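Local structure of ferrichrome ABC transporter substrate-binding protein (Staphylococcus pseudintermedius, 5FLY) at residues A[250-255]-A[270-275]. The protein probably binds ferric siderophores of the ferrichrome type and hands them to an ABC transporter for iron uptake. Residues are numbered along the deposited sequence; the frame is centred on the assembly and turned at random.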
# COMPACT_ATOMS: atom_id res chain seq x y z
N PHE A 250 13.77 -14.22 0.65
CA PHE A 250 14.53 -13.07 0.18
C PHE A 250 14.00 -11.79 0.79
O PHE A 250 12.88 -11.75 1.31
CB PHE A 250 14.54 -12.97 -1.37
CG PHE A 250 13.18 -12.80 -2.01
CD1 PHE A 250 12.44 -13.91 -2.41
CD2 PHE A 250 12.66 -11.54 -2.27
CE1 PHE A 250 11.19 -13.75 -3.03
CE2 PHE A 250 11.43 -11.38 -2.88
CZ PHE A 250 10.70 -12.49 -3.26
N ASN A 251 14.85 -10.77 0.77
CA ASN A 251 14.51 -9.45 1.29
C ASN A 251 14.08 -8.50 0.19
O ASN A 251 14.54 -8.59 -0.96
CB ASN A 251 15.69 -8.82 2.02
CG ASN A 251 16.21 -9.67 3.15
OD1 ASN A 251 15.47 -10.42 3.78
ND2 ASN A 251 17.50 -9.54 3.45
N VAL A 252 13.21 -7.57 0.56
CA VAL A 252 12.87 -6.46 -0.31
C VAL A 252 13.01 -5.13 0.45
O VAL A 252 13.02 -5.11 1.67
CB VAL A 252 11.43 -6.58 -0.86
CG1 VAL A 252 11.26 -7.86 -1.69
CG2 VAL A 252 10.42 -6.55 0.27
N ASP A 253 13.09 -4.03 -0.31
CA ASP A 253 13.28 -2.68 0.22
C ASP A 253 11.97 -2.12 0.74
O ASP A 253 11.09 -1.78 -0.04
CB ASP A 253 13.86 -1.78 -0.89
CG ASP A 253 14.19 -0.38 -0.41
OD1 ASP A 253 13.61 0.11 0.57
OD2 ASP A 253 15.03 0.26 -1.07
N SER A 254 11.84 -2.01 2.06
CA SER A 254 10.56 -1.62 2.63
C SER A 254 10.11 -0.22 2.19
O SER A 254 8.92 -0.01 2.00
CB SER A 254 10.60 -1.70 4.16
OG SER A 254 11.66 -0.96 4.69
N SER A 255 11.04 0.71 1.98
CA SER A 255 10.66 2.08 1.62
C SER A 255 10.03 2.12 0.24
O SER A 255 9.23 3.00 -0.05
CB SER A 255 11.86 3.03 1.69
OG SER A 255 12.79 2.81 0.65
N LYS A 270 7.12 -5.90 -10.78
CA LYS A 270 8.29 -6.27 -11.56
C LYS A 270 9.34 -6.94 -10.70
O LYS A 270 9.91 -7.99 -11.06
CB LYS A 270 8.88 -5.03 -12.24
CG LYS A 270 9.84 -5.32 -13.37
CD LYS A 270 10.37 -4.03 -13.99
CE LYS A 270 9.29 -3.22 -14.69
NZ LYS A 270 9.85 -1.97 -15.30
N ASP A 271 9.60 -6.34 -9.54
CA ASP A 271 10.65 -6.82 -8.65
C ASP A 271 10.27 -8.18 -8.08
O ASP A 271 11.10 -9.09 -8.03
CB ASP A 271 10.90 -5.83 -7.52
CG ASP A 271 12.07 -6.24 -6.63
OD1 ASP A 271 13.18 -6.45 -7.18
OD2 ASP A 271 11.89 -6.37 -5.40
N LEU A 272 9.02 -8.33 -7.64
CA LEU A 272 8.58 -9.58 -7.04
C LEU A 272 8.60 -10.70 -8.06
O LEU A 272 9.02 -11.81 -7.76
CB LEU A 272 7.18 -9.45 -6.45
CG LEU A 272 7.10 -8.68 -5.15
CD1 LEU A 272 5.64 -8.46 -4.80
CD2 LEU A 272 7.84 -9.42 -4.04
N LYS A 273 8.12 -10.42 -9.26
CA LYS A 273 8.14 -11.44 -10.29
C LYS A 273 9.57 -11.91 -10.55
O LYS A 273 9.83 -13.11 -10.63
CB LYS A 273 7.52 -10.95 -11.60
CG LYS A 273 7.43 -12.04 -12.66
CD LYS A 273 6.70 -11.54 -13.89
CE LYS A 273 6.45 -12.66 -14.89
NZ LYS A 273 5.75 -12.13 -16.10
N LYS A 274 10.49 -10.96 -10.67
CA LYS A 274 11.89 -11.27 -10.93
C LYS A 274 12.47 -12.16 -9.83
O LYS A 274 13.11 -13.17 -10.11
CB LYS A 274 12.73 -9.99 -11.05
CG LYS A 274 14.23 -10.25 -11.16
CD LYS A 274 14.99 -9.02 -11.65
CE LYS A 274 14.98 -7.89 -10.64
NZ LYS A 274 15.71 -8.25 -9.40
N GLN A 275 12.23 -11.77 -8.58
CA GLN A 275 12.84 -12.49 -7.48
C GLN A 275 12.18 -13.87 -7.29
O GLN A 275 12.85 -14.84 -6.97
CB GLN A 275 12.79 -11.66 -6.19
CG GLN A 275 13.67 -10.41 -6.25
CD GLN A 275 14.14 -9.93 -4.89
OE1 GLN A 275 14.81 -10.66 -4.16
NE2 GLN A 275 13.79 -8.70 -4.54
O HOH W 1 16.69 -9.69 -2.36
O HOH W 2 13.44 -4.68 -3.29
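Gln275 of helix 262-278 places its CB over one face of the ring of Phe250, a residue of strand 249-253 at the edge of the mixed sheet. Gln275 CB sits 3.8 Å from the centroid of the Phe250 ring, 19° off the normal, a CH-pi contact displaced toward CE2 and CZ. CG comes next and only grazes Phe250 CE2. Because CG stands beside the backbone N (chi1 -67°) and the chain then extends, the amide is carried past the rim of the ring at CD2, toward the strand. Gln275 CD lies 3.4 Å from Phe250 CD2, with the amide and ring planes 41° apart. Gln275 OE1 is nearer still, 3.0 Å from Phe250 CD2, and accepts a hydrogen bond from a water that also donates to Asn251 O. NE2 turns the other way. Gln275 NE2 donates to Asp271 OD2 at 3.1 Å, with the acceptor almost in the amide plane. Gln275 NE2 also rests 3.9 Å from Val252 CG1.

Asp271 OD2 has three partners: Gln275 NE2, Tyr257 OH and a second water, which also accepts from Asp253 N. Next to these polar groups, Leu272 CD2 meets the edge of the Phe250 ring, 4.3 Å from Phe250 CE2, and also approaches Val252 CG1. Phe250 and Val252 both touch Ile220 of the neighbouring strand 218-223, and Leu272 packs on Val181 and Leu182 of helix 179-185.

Strand and helix run nearly antiparallel. The contact packs the C-terminal helix against the sheet of one lobe of this class III binding protein. Apolar packing holds the buried side, while two waters bridge strand backbone and helix side chains. The amide's bond to Asp271 and its water on OE1 fix which end of Gln275 is oxygen and restrain its rotation beside the ring.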